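Local coordinates for protein methylxanthine N3-demethylase NdmB (Pseudomonas putida, PDB 6ICL) that removes the N3-methyl group of theobromine and other methylxanthines as formaldehyde, using oxygen and NADH, as a Rieske non-heme iron oxygenase in caffeine degradation, at residues I160-D165 with T249-M254; E190-F195 with Y256-E261; V184-W189 with V340-W345; V142-V147 with S164-P169. One frame throughout, in Å; residues are numbered along the deposited sequence.

Contact 1: residues I160-D165 with T249-M254; sequences IPYLSD and TYRCTM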
# COMPACT_ATOMS: atom_id res chain seq x y z
N ILE A 160 -14.31 -37.75 -16.51
CA ILE A 160 -14.01 -36.87 -15.37
C ILE A 160 -13.27 -37.67 -14.30
O ILE A 160 -13.68 -38.80 -13.97
CB ILE A 160 -15.29 -36.25 -14.82
CG1 ILE A 160 -15.85 -35.25 -15.83
CG2 ILE A 160 -15.03 -35.59 -13.45
CD1 ILE A 160 -17.30 -34.89 -15.63
N PRO A 161 -12.20 -37.12 -13.75
CA PRO A 161 -11.37 -37.86 -12.80
C PRO A 161 -12.14 -38.56 -11.69
O PRO A 161 -13.22 -38.15 -11.27
CB PRO A 161 -10.47 -36.76 -12.22
CG PRO A 161 -10.17 -35.91 -13.48
CD PRO A 161 -11.50 -35.92 -14.26
N TYR A 162 -11.51 -39.63 -11.21
CA TYR A 162 -12.09 -40.46 -10.18
C TYR A 162 -11.90 -39.85 -8.79
O TYR A 162 -10.78 -39.50 -8.40
CB TYR A 162 -11.42 -41.84 -10.22
CG TYR A 162 -11.90 -42.73 -9.12
CD1 TYR A 162 -13.16 -43.35 -9.20
CD2 TYR A 162 -11.13 -42.93 -7.99
CE1 TYR A 162 -13.61 -44.14 -8.19
CE2 TYR A 162 -11.57 -43.73 -6.98
CZ TYR A 162 -12.80 -44.33 -7.08
OH TYR A 162 -13.22 -45.12 -6.05
N LEU A 163 -12.98 -39.80 -8.02
CA LEU A 163 -12.94 -39.53 -6.59
C LEU A 163 -13.82 -40.57 -5.91
O LEU A 163 -14.92 -40.85 -6.37
CB LEU A 163 -13.43 -38.12 -6.25
CG LEU A 163 -13.99 -37.87 -4.85
CD1 LEU A 163 -12.89 -37.82 -3.81
CD2 LEU A 163 -14.86 -36.60 -4.81
N SER A 164 -13.34 -41.14 -4.82
CA SER A 164 -14.10 -42.16 -4.12
C SER A 164 -14.89 -41.55 -2.98
O SER A 164 -14.46 -40.56 -2.37
CB SER A 164 -13.18 -43.27 -3.59
OG SER A 164 -12.38 -42.82 -2.51
N ASP A 165 -16.05 -42.14 -2.70
CA ASP A 165 -16.83 -41.94 -1.47
C ASP A 165 -17.55 -40.59 -1.39
O ASP A 165 -18.02 -40.25 -0.30
CB ASP A 165 -15.98 -42.08 -0.20
CG ASP A 165 -15.32 -43.43 -0.08
OD1 ASP A 165 -14.19 -43.61 -0.59
OD2 ASP A 165 -15.94 -44.33 0.54
N THR A 249 -3.58 -46.17 -1.03
CA THR A 249 -4.05 -46.71 -2.29
C THR A 249 -4.39 -45.55 -3.22
O THR A 249 -5.30 -44.77 -2.94
CB THR A 249 -5.27 -47.60 -2.05
OG1 THR A 249 -4.97 -48.55 -1.03
CG2 THR A 249 -5.66 -48.32 -3.31
N TYR A 250 -3.66 -45.46 -4.34
CA TYR A 250 -3.78 -44.34 -5.27
C TYR A 250 -4.51 -44.78 -6.53
O TYR A 250 -4.10 -45.75 -7.18
CB TYR A 250 -2.42 -43.79 -5.66
CG TYR A 250 -1.64 -43.17 -4.52
CD1 TYR A 250 -0.95 -43.97 -3.62
CD2 TYR A 250 -1.55 -41.78 -4.38
CE1 TYR A 250 -0.22 -43.44 -2.61
CE2 TYR A 250 -0.82 -41.22 -3.35
CZ TYR A 250 -0.15 -42.07 -2.46
OH TYR A 250 0.59 -41.57 -1.41
N ARG A 251 -5.55 -44.03 -6.88
CA ARG A 251 -6.13 -44.07 -8.21
C ARG A 251 -6.04 -42.66 -8.77
O ARG A 251 -6.59 -41.72 -8.18
CB ARG A 251 -7.58 -44.56 -8.18
CG ARG A 251 -7.71 -46.03 -7.74
CD ARG A 251 -9.17 -46.48 -7.81
NE ARG A 251 -9.76 -46.23 -9.13
CZ ARG A 251 -11.00 -46.59 -9.45
NH1 ARG A 251 -11.75 -47.20 -8.54
NH2 ARG A 251 -11.49 -46.35 -10.66
N CYS A 252 -5.35 -42.51 -9.89
CA CYS A 252 -4.88 -41.22 -10.37
C CYS A 252 -5.34 -41.03 -11.81
O CYS A 252 -4.61 -41.42 -12.72
CB CYS A 252 -3.36 -41.13 -10.28
SG CYS A 252 -2.71 -41.17 -8.61
N THR A 253 -6.52 -40.43 -12.01
CA THR A 253 -6.94 -40.19 -13.38
C THR A 253 -5.97 -39.23 -14.04
O THR A 253 -5.63 -38.17 -13.48
CB THR A 253 -8.35 -39.61 -13.45
OG1 THR A 253 -9.25 -40.41 -12.67
CG2 THR A 253 -8.83 -39.60 -14.86
N MET A 254 -5.50 -39.60 -15.23
CA MET A 254 -4.61 -38.74 -16.00
C MET A 254 -5.38 -37.55 -16.58
O MET A 254 -6.56 -37.67 -16.93
CB MET A 254 -3.94 -39.55 -17.10
CG MET A 254 -3.07 -40.68 -16.55
SD MET A 254 -1.54 -40.08 -15.80
CE MET A 254 -0.68 -39.54 -17.27
O HOH W 1 -8.17 -39.67 -9.53

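Contact 2: residues E190-F195 with Y256-E261; sequences ENFTDF and YSVNLE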
# COMPACT_ATOMS: atom_id res chain seq x y z
N GLU A 190 3.38 -34.44 -9.09
CA GLU A 190 4.52 -35.18 -8.57
C GLU A 190 4.79 -34.84 -7.11
O GLU A 190 5.24 -35.70 -6.35
CB GLU A 190 5.77 -34.90 -9.39
CG GLU A 190 5.64 -35.36 -10.82
CD GLU A 190 6.95 -35.26 -11.56
OE1 GLU A 190 7.88 -34.63 -11.02
OE2 GLU A 190 7.05 -35.78 -12.68
N ASN A 191 4.52 -33.60 -6.70
CA ASN A 191 4.64 -33.28 -5.29
C ASN A 191 3.64 -34.07 -4.44
O ASN A 191 3.97 -34.51 -3.34
CB ASN A 191 4.44 -31.78 -5.07
CG ASN A 191 4.41 -31.39 -3.60
OD1 ASN A 191 3.41 -30.88 -3.11
ND2 ASN A 191 5.50 -31.66 -2.90
N PHE A 192 2.41 -34.24 -4.94
CA PHE A 192 1.37 -34.83 -4.11
C PHE A 192 1.58 -36.34 -3.91
O PHE A 192 1.19 -36.89 -2.88
CB PHE A 192 -0.01 -34.57 -4.73
CG PHE A 192 -1.16 -34.78 -3.77
CD1 PHE A 192 -1.60 -33.75 -2.95
CD2 PHE A 192 -1.84 -36.00 -3.73
CE1 PHE A 192 -2.67 -33.93 -2.07
CE2 PHE A 192 -2.93 -36.19 -2.86
CZ PHE A 192 -3.35 -35.13 -2.03
N THR A 193 2.21 -37.00 -4.88
CA THR A 193 2.37 -38.45 -4.87
C THR A 193 3.75 -38.87 -4.36
O THR A 193 4.17 -40.00 -4.62
CB THR A 193 2.13 -39.02 -6.27
OG1 THR A 193 3.05 -38.44 -7.19
CG2 THR A 193 0.69 -38.76 -6.76
N ASP A 194 4.47 -38.00 -3.67
CA ASP A 194 5.83 -38.28 -3.25
C ASP A 194 5.94 -38.22 -1.73
O ASP A 194 5.48 -37.26 -1.11
CB ASP A 194 6.81 -37.28 -3.87
CG ASP A 194 8.19 -37.37 -3.26
OD1 ASP A 194 8.85 -38.39 -3.53
OD2 ASP A 194 8.61 -36.47 -2.50
N PHE A 195 6.58 -39.24 -1.14
CA PHE A 195 6.84 -39.27 0.30
C PHE A 195 8.25 -38.88 0.68
O PHE A 195 8.49 -38.47 1.82
CB PHE A 195 6.57 -40.67 0.88
CG PHE A 195 5.13 -40.92 1.22
CD1 PHE A 195 4.65 -40.60 2.48
CD2 PHE A 195 4.28 -41.48 0.30
CE1 PHE A 195 3.32 -40.84 2.80
CE2 PHE A 195 2.94 -41.71 0.62
CZ PHE A 195 2.47 -41.39 1.88
N TYR A 256 -3.86 -35.28 -14.28
CA TYR A 256 -3.47 -34.48 -13.12
C TYR A 256 -4.25 -34.76 -11.85
O TYR A 256 -4.25 -33.90 -10.95
CB TYR A 256 -3.63 -32.98 -13.43
CG TYR A 256 -2.82 -32.44 -14.59
CD1 TYR A 256 -1.42 -32.55 -14.59
CD2 TYR A 256 -3.43 -31.79 -15.65
CE1 TYR A 256 -0.67 -32.04 -15.64
CE2 TYR A 256 -2.67 -31.27 -16.69
CZ TYR A 256 -1.29 -31.40 -16.67
OH TYR A 256 -0.52 -30.89 -17.70
N SER A 257 -4.91 -35.91 -11.71
CA SER A 257 -5.69 -36.16 -10.51
C SER A 257 -5.03 -37.21 -9.63
O SER A 257 -4.29 -38.08 -10.10
CB SER A 257 -7.11 -36.59 -10.87
OG SER A 257 -7.68 -35.64 -11.74
N VAL A 258 -5.33 -37.13 -8.34
CA VAL A 258 -4.89 -38.11 -7.34
C VAL A 258 -6.04 -38.37 -6.39
O VAL A 258 -6.53 -37.44 -5.73
CB VAL A 258 -3.66 -37.65 -6.53
CG1 VAL A 258 -3.29 -38.75 -5.50
CG2 VAL A 258 -2.49 -37.35 -7.42
N ASN A 259 -6.46 -39.63 -6.29
CA ASN A 259 -7.36 -40.06 -5.23
C ASN A 259 -6.55 -40.96 -4.30
O ASN A 259 -6.14 -42.06 -4.69
CB ASN A 259 -8.58 -40.79 -5.81
CG ASN A 259 -9.59 -41.17 -4.74
OD1 ASN A 259 -10.53 -40.42 -4.46
ND2 ASN A 259 -9.39 -42.34 -4.14
N LEU A 260 -6.29 -40.47 -3.07
CA LEU A 260 -5.50 -41.21 -2.10
C LEU A 260 -6.43 -41.76 -1.03
O LEU A 260 -6.99 -41.00 -0.22
CB LEU A 260 -4.42 -40.35 -1.45
CG LEU A 260 -3.82 -41.04 -0.22
CD1 LEU A 260 -3.24 -42.46 -0.56
CD2 LEU A 260 -2.77 -40.16 0.48
N GLU A 261 -6.58 -43.08 -1.00
CA GLU A 261 -7.31 -43.75 0.06
C GLU A 261 -6.32 -44.19 1.13
O GLU A 261 -5.37 -44.93 0.85
CB GLU A 261 -8.08 -44.94 -0.48
CG GLU A 261 -8.68 -45.77 0.64
CD GLU A 261 -9.07 -47.15 0.17
OE1 GLU A 261 -10.20 -47.31 -0.33
OE2 GLU A 261 -8.22 -48.05 0.27

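Contact 3: residues V184-W189 with V340-W345; sequences VAERRW and VQFRKW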
# COMPACT_ATOMS: atom_id res chain seq x y z
N VAL A 184 3.71 -25.42 -12.93
CA VAL A 184 2.86 -26.15 -13.85
C VAL A 184 2.25 -27.35 -13.13
O VAL A 184 2.74 -27.82 -12.10
CB VAL A 184 3.62 -26.58 -15.11
CG1 VAL A 184 3.97 -25.34 -15.92
CG2 VAL A 184 4.89 -27.37 -14.74
N ALA A 185 1.15 -27.85 -13.70
CA ALA A 185 0.37 -28.89 -13.04
C ALA A 185 1.14 -30.20 -12.83
O ALA A 185 0.89 -30.92 -11.85
CB ALA A 185 -0.91 -29.16 -13.83
N GLU A 186 2.09 -30.54 -13.72
CA GLU A 186 2.88 -31.76 -13.50
C GLU A 186 3.67 -31.68 -12.20
O GLU A 186 3.78 -32.67 -11.47
CB GLU A 186 3.84 -32.02 -14.67
CG GLU A 186 3.17 -32.39 -15.99
CD GLU A 186 2.66 -31.17 -16.76
OE1 GLU A 186 1.85 -31.34 -17.71
OE2 GLU A 186 3.05 -30.03 -16.42
N ARG A 187 4.25 -30.51 -11.89
CA ARG A 187 5.02 -30.37 -10.66
C ARG A 187 4.13 -30.56 -9.45
O ARG A 187 4.58 -31.09 -8.41
CB ARG A 187 5.70 -29.01 -10.58
CG ARG A 187 6.62 -28.66 -11.72
CD ARG A 187 7.94 -29.31 -11.55
NE ARG A 187 8.95 -28.73 -12.43
CZ ARG A 187 10.13 -29.32 -12.64
NH1 ARG A 187 10.39 -30.47 -12.02
NH2 ARG A 187 11.02 -28.77 -13.46
N ARG A 188 2.89 -30.07 -9.53
CA ARG A 188 1.98 -30.23 -8.39
C ARG A 188 1.61 -31.71 -8.18
O ARG A 188 1.57 -32.19 -7.04
CB ARG A 188 0.71 -29.40 -8.60
CG ARG A 188 0.11 -28.89 -7.28
CD ARG A 188 -0.77 -29.95 -6.69
NE ARG A 188 -1.05 -29.75 -5.27
CZ ARG A 188 -0.26 -30.15 -4.28
NH1 ARG A 188 0.90 -30.75 -4.55
NH2 ARG A 188 -0.62 -29.94 -3.03
N TRP A 189 1.33 -32.42 -9.27
CA TRP A 189 1.00 -33.84 -9.17
C TRP A 189 2.17 -34.64 -8.57
O TRP A 189 1.99 -35.40 -7.61
CB TRP A 189 0.63 -34.38 -10.55
CG TRP A 189 0.00 -35.72 -10.52
CD1 TRP A 189 -1.33 -35.99 -10.52
CD2 TRP A 189 0.67 -36.99 -10.48
NE1 TRP A 189 -1.54 -37.36 -10.50
CE2 TRP A 189 -0.32 -37.99 -10.47
CE3 TRP A 189 2.02 -37.37 -10.46
CZ2 TRP A 189 -0.01 -39.36 -10.44
CZ3 TRP A 189 2.33 -38.75 -10.43
CH2 TRP A 189 1.32 -39.71 -10.42
N VAL A 340 8.54 -41.26 -12.55
CA VAL A 340 9.03 -41.71 -13.86
C VAL A 340 7.89 -42.29 -14.69
O VAL A 340 7.75 -41.97 -15.88
CB VAL A 340 10.19 -42.71 -13.66
CG1 VAL A 340 10.56 -43.40 -14.96
CG2 VAL A 340 11.39 -41.99 -13.10
N GLN A 341 7.05 -43.12 -14.09
CA GLN A 341 5.90 -43.67 -14.82
C GLN A 341 4.92 -42.57 -15.23
O GLN A 341 4.31 -42.63 -16.30
CB GLN A 341 5.20 -44.72 -13.95
CG GLN A 341 6.07 -45.95 -13.74
CD GLN A 341 6.62 -46.48 -15.06
OE1 GLN A 341 5.86 -46.71 -16.01
NE2 GLN A 341 7.93 -46.63 -15.14
N PHE A 342 4.78 -41.55 -14.39
CA PHE A 342 3.93 -40.41 -14.72
C PHE A 342 4.48 -39.66 -15.93
O PHE A 342 3.77 -39.38 -16.90
CB PHE A 342 3.83 -39.51 -13.49
CG PHE A 342 2.99 -38.27 -13.67
CD1 PHE A 342 1.60 -38.35 -13.76
CD2 PHE A 342 3.58 -37.01 -13.65
CE1 PHE A 342 0.82 -37.19 -13.88
CE2 PHE A 342 2.82 -35.84 -13.76
CZ PHE A 342 1.43 -35.94 -13.87
N ARG A 343 5.77 -39.33 -15.88
CA ARG A 343 6.42 -38.66 -17.00
C ARG A 343 6.36 -39.50 -18.28
O ARG A 343 6.11 -38.97 -19.37
CB ARG A 343 7.86 -38.33 -16.63
CG ARG A 343 7.94 -37.39 -15.46
CD ARG A 343 9.34 -37.05 -15.08
NE ARG A 343 9.31 -36.06 -14.03
CZ ARG A 343 10.21 -35.10 -13.85
NH1 ARG A 343 11.23 -35.00 -14.68
NH2 ARG A 343 10.07 -34.23 -12.87
N LYS A 344 6.57 -40.82 -18.16
CA LYS A 344 6.49 -41.70 -19.33
C LYS A 344 5.13 -41.60 -20.00
O LYS A 344 5.03 -41.45 -21.22
CB LYS A 344 6.75 -43.15 -18.93
CG LYS A 344 8.20 -43.51 -18.67
CD LYS A 344 8.38 -45.05 -18.76
CE LYS A 344 9.78 -45.51 -18.33
NZ LYS A 344 10.88 -45.03 -19.22
N TRP A 345 4.06 -41.71 -19.21
CA TRP A 345 2.74 -41.72 -19.81
C TRP A 345 2.37 -40.35 -20.34
O TRP A 345 1.73 -40.25 -21.39
CB TRP A 345 1.70 -42.23 -18.81
CG TRP A 345 0.46 -42.74 -19.45
CD1 TRP A 345 0.18 -42.79 -20.79
CD2 TRP A 345 -0.68 -43.29 -18.78
NE1 TRP A 345 -1.08 -43.31 -20.99
CE2 TRP A 345 -1.62 -43.63 -19.78
CE3 TRP A 345 -1.00 -43.50 -17.44
CZ2 TRP A 345 -2.85 -44.19 -19.47
CZ3 TRP A 345 -2.24 -44.07 -17.14
CH2 TRP A 345 -3.14 -44.41 -18.15

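Contact 4: residues V142-V147 with S164-P169; sequences VKYDIV and SDFDNP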
# COMPACT_ATOMS: atom_id res chain seq x y z
N VAL A 142 -20.82 -30.56 -13.99
CA VAL A 142 -20.55 -30.42 -12.57
C VAL A 142 -20.45 -31.81 -11.95
O VAL A 142 -21.37 -32.62 -12.07
CB VAL A 142 -21.64 -29.58 -11.87
CG1 VAL A 142 -21.40 -29.54 -10.35
CG2 VAL A 142 -21.66 -28.16 -12.42
N LYS A 143 -19.33 -32.10 -11.28
CA LYS A 143 -19.23 -33.37 -10.58
C LYS A 143 -18.41 -33.14 -9.32
O LYS A 143 -17.40 -32.44 -9.35
CB LYS A 143 -18.59 -34.45 -11.45
CG LYS A 143 -18.82 -35.88 -10.92
CD LYS A 143 -18.35 -36.92 -11.93
CE LYS A 143 -18.68 -38.33 -11.46
NZ LYS A 143 -18.31 -39.31 -12.55
N TYR A 144 -18.86 -33.73 -8.22
CA TYR A 144 -18.27 -33.52 -6.90
C TYR A 144 -18.26 -32.04 -6.51
O TYR A 144 -17.33 -31.58 -5.82
CB TYR A 144 -16.84 -34.08 -6.79
CG TYR A 144 -16.52 -35.32 -7.61
CD1 TYR A 144 -17.18 -36.53 -7.40
CD2 TYR A 144 -15.51 -35.27 -8.57
CE1 TYR A 144 -16.84 -37.68 -8.13
CE2 TYR A 144 -15.18 -36.40 -9.31
CZ TYR A 144 -15.84 -37.60 -9.09
OH TYR A 144 -15.46 -38.70 -9.84
N ASP A 145 -19.27 -31.30 -6.95
CA ASP A 145 -19.40 -29.86 -6.68
C ASP A 145 -18.21 -29.09 -7.24
O ASP A 145 -17.78 -28.08 -6.68
CB ASP A 145 -19.58 -29.58 -5.18
CG ASP A 145 -20.94 -30.08 -4.67
OD1 ASP A 145 -21.87 -30.21 -5.51
OD2 ASP A 145 -21.07 -30.34 -3.45
N ILE A 146 -17.70 -29.56 -8.38
CA ILE A 146 -16.64 -28.89 -9.11
C ILE A 146 -17.08 -28.77 -10.56
O ILE A 146 -17.77 -29.66 -11.08
CB ILE A 146 -15.32 -29.66 -8.97
CG1 ILE A 146 -14.75 -29.43 -7.56
CG2 ILE A 146 -14.33 -29.26 -10.06
CD1 ILE A 146 -13.49 -30.25 -7.24
N VAL A 147 -16.72 -27.67 -11.22
CA VAL A 147 -17.01 -27.45 -12.63
C VAL A 147 -15.86 -27.95 -13.49
O VAL A 147 -14.72 -27.47 -13.37
CB VAL A 147 -17.29 -25.97 -12.92
CG1 VAL A 147 -17.71 -25.78 -14.38
CG2 VAL A 147 -18.36 -25.44 -11.96
N SER A 164 -13.34 -41.14 -4.82
CA SER A 164 -14.10 -42.16 -4.12
C SER A 164 -14.89 -41.55 -2.98
O SER A 164 -14.46 -40.56 -2.37
CB SER A 164 -13.18 -43.27 -3.59
OG SER A 164 -12.38 -42.82 -2.51
N ASP A 165 -16.05 -42.14 -2.70
CA ASP A 165 -16.83 -41.94 -1.47
C ASP A 165 -17.55 -40.59 -1.39
O ASP A 165 -18.02 -40.25 -0.30
CB ASP A 165 -15.98 -42.08 -0.20
CG ASP A 165 -15.32 -43.43 -0.08
OD1 ASP A 165 -14.19 -43.61 -0.59
OD2 ASP A 165 -15.94 -44.33 0.54
N PHE A 166 -17.67 -39.84 -2.48
CA PHE A 166 -18.42 -38.59 -2.41
C PHE A 166 -19.84 -38.85 -1.94
O PHE A 166 -20.39 -38.07 -1.16
CB PHE A 166 -18.39 -37.89 -3.78
CG PHE A 166 -18.94 -36.46 -3.78
CD1 PHE A 166 -18.14 -35.39 -3.40
CD2 PHE A 166 -20.24 -36.21 -4.19
CE1 PHE A 166 -18.64 -34.08 -3.42
CE2 PHE A 166 -20.76 -34.92 -4.20
CZ PHE A 166 -19.95 -33.85 -3.82
N ASP A 167 -20.42 -39.98 -2.35
CA ASP A 167 -21.80 -40.32 -2.03
C ASP A 167 -21.93 -41.35 -0.92
O ASP A 167 -23.03 -41.87 -0.71
CB ASP A 167 -22.51 -40.83 -3.28
CG ASP A 167 -22.64 -39.76 -4.34
OD1 ASP A 167 -23.04 -38.62 -4.00
OD2 ASP A 167 -22.34 -40.05 -5.52
N ASN A 168 -20.86 -41.65 -0.20
CA ASN A 168 -20.89 -42.65 0.86
C ASN A 168 -21.53 -42.07 2.12
O ASN A 168 -20.92 -41.23 2.80
CB ASN A 168 -19.47 -43.16 1.14
CG ASN A 168 -19.38 -44.07 2.35
OD1 ASN A 168 -20.37 -44.39 3.00
ND2 ASN A 168 -18.17 -44.50 2.66
N PRO A 169 -22.72 -42.53 2.49
CA PRO A 169 -23.45 -41.88 3.60
C PRO A 169 -22.82 -42.10 4.96
O PRO A 169 -23.26 -41.47 5.93
CB PRO A 169 -24.84 -42.51 3.52
CG PRO A 169 -24.59 -43.88 2.98
CD PRO A 169 -23.44 -43.72 1.99

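Contact 1: residues I160-D165 with T249-M254
Tyr162 and Arg251 meet because Tyr162 sets CG anti to its backbone N (chi1 176°), which carries the ring out toward strand 246-253, while the Arg251 chain bends at chi3 and folds its guanidinium over that ring. The two flat groups are nearly parallel, with planes 10° apart. Arg251 CZ sits 3.6 Å from the centroid of the Tyr162 ring, almost straight above its centre. This is a cation-pi stack. NH1 reaches farthest toward the phenol end, 3.4 Å from Tyr162 CZ. The aliphatic part helps too: Arg251 CD lies 3.7 Å from Tyr162 CE2. The arginine charge has a second partner, since NE forms a salt bridge with Glu225 on the neighbouring strand 225-230. That bond probably helps fix the rotation of the guanidinium.

The loop 160-165 here runs across the antiparallel sheet of the C-terminal catalytic domain, on its way from strand 146-150 to strand 171-181. It lies over strands 246-253 and 257-264. Thr253 holds its backbone. The N-H of Tyr162 gives a fairly straight hydrogen bond to Thr253 OG1, 2.8 Å long with an angle of 163° at the hydrogen. Pro161 packs on the same side chain, with its CB 3.8 Å from Thr253 CB. One water bridges the two backbones. It donates to Tyr162 O at 2.8 Å and to Arg251 O at 2.9 Å, and accepts from Thr253 N. Tyr162 O also receives a hydrogen bond from the indole NE1 of Trp274 on strand 270-281.

Contact 2: residues E190-F195 with Y256-E261
The Phe192 ring turns an edge, not a face, to strand 257-264: Val258 CG1 lies near the ring plane, 3.6 Å from Phe192 CD2. The next ring carbon, CE2, is 3.7 Å from the same methyl, so the CD2-CE2 side of the ring does the touching. Leu273 and Thr275 of strand 270-281 also pack against this phenylalanine. A chi1 of -163° puts CG opposite the main-chain nitrogen and sends the ring from the last turn of helix 185-192 toward the sheet.

CG1 and CB of Val258 meet the ring edge, while CG2 mainly meets Thr193 methyl to methyl, with Thr193 CG2 3.5 Å from Val258 CG2. Thr193 is the first residue to leave the helical conformation. Its hydroxyl turns back and hydrogen-bonds to the carbonyl oxygen of Trp189, one turn earlier, which leaves the methyl for the strand. The polar half of the threonine is thus spent on the helix end, and its apolar half on the sheet.

This packing seats the C-terminal end of the helix on the sheet of the catalytic domain. The Phe192 side chain is about 7 Å from the bound iron. Just after the helix, Asp194 hydrogen-bonds to the iron ligand His197. Phe192, Thr193 and Val258 meet through carbon alone, so shape and burial join them; a directed bond to the strand comes earlier in the helix, from Trp189 NE1 to Ser257 O.

Contact 3: residues V184-W189 with V340-W345
Helices 185-192 and 337-355 run roughly antiparallel where Trp189 meets Phe342, their local axes 11.4 Å apart at an angle of 151°. Large side chains bridge this gap. Both aromatic residues swing the ring away from their own main-chain nitrogen, and this extends each across the gap to the other helix. The rings form an offset stack with planes only 4° apart. The centroids of the six-membered ring of Trp189 and the Phe342 ring are 3.8 Å apart, and Trp189 CZ3 comes to 3.3 Å from Phe342 CG. The NE1 bond to Ser257 O ties the indole to the sheet. The pair therefore joins helix to helix and both to the sheet in the catalytic domain, where Leu226 of strand 225-230 packs against both rings. With Trp189 replaced by an alanine, one face of Phe342 is likely to lose its stacking partner and Ser257 O its indole donor.

Nearby, Glu186 CB rests 4.1 Å from Phe342 CE2. Arg187 NH1 and Arg343 NH2 approach to 3.9 Å, their guanidinium planes steeply inclined. Glu330 probably eases this closeness through salt bridges with both arginines, while Arg187 NE hydrogen-bonds to Leu324 O and Arg343 NE has a further salt bridge to Glu190.

Contact 4: residues V142-V147 with S164-P169
This is an aromatic packing contact between the tight hairpin turn joining strands 137-143 and 146-150 and the loop that leads on to strand 171-181. The Phe166 ring lies against Tyr144, the first central residue of a type I' turn from Lys143 to Ile146. Tyr144 CA sits over one face of that ring, 3.7 Å from its centroid and 20° off the normal, in a CH-pi contact. The Tyr144 ring turns its edge toward the same phenylalanine, with centroids 5.8 Å apart and planes at 62°. Tyr144 CB adds a contact of 3.8 Å to Phe166 CE1.

The hairpin belongs to the Rieske domain. Phe166 also packs on Val173 and Val175 of strand 171-181, so it touches both the Rieske hairpin and the catalytic-domain sheet. Its chi1 of -170° points the side chain away from the residue's own amide nitrogen and out to the hairpin. Replacing Phe166 with a serine would probably open a gap beside these valines and deprive the Tyr144 backbone of the ring it rests on. At the ring's edge, in its plane, Asp145 OD2 lies 3.7 Å from Phe166 CZ. The far end of Tyr144 is held separately, its OH hydrogen-bonded to Pro161 O.

How the contacts relate
Contacts 1 and 2 share one sheet: strands 246-253 and 257-264 are neighbours, paired by Arg251 O to Asn259 N at 2.8 Å. Contacts 2 and 3 both use helix 185-192, and Val258 CG2 packs 3.2 Å from Trp189 NE1 between them. Both also touch the second subunit, where Tyr107 of that subunit, from its iron-sulfur cluster pocket, hydrogen-bonds to Asn191. Asn191 in turn hydrogen-bonds to the iron ligand Asp314. Contact 4 shares Ser164 and Asp165 with contact 1, and Ser164 N lies 2.9 Å from Asn259 OD1, which joins it to contact 2. Contacts 3 and 4 are farther apart, with centres about 25 Å from each other.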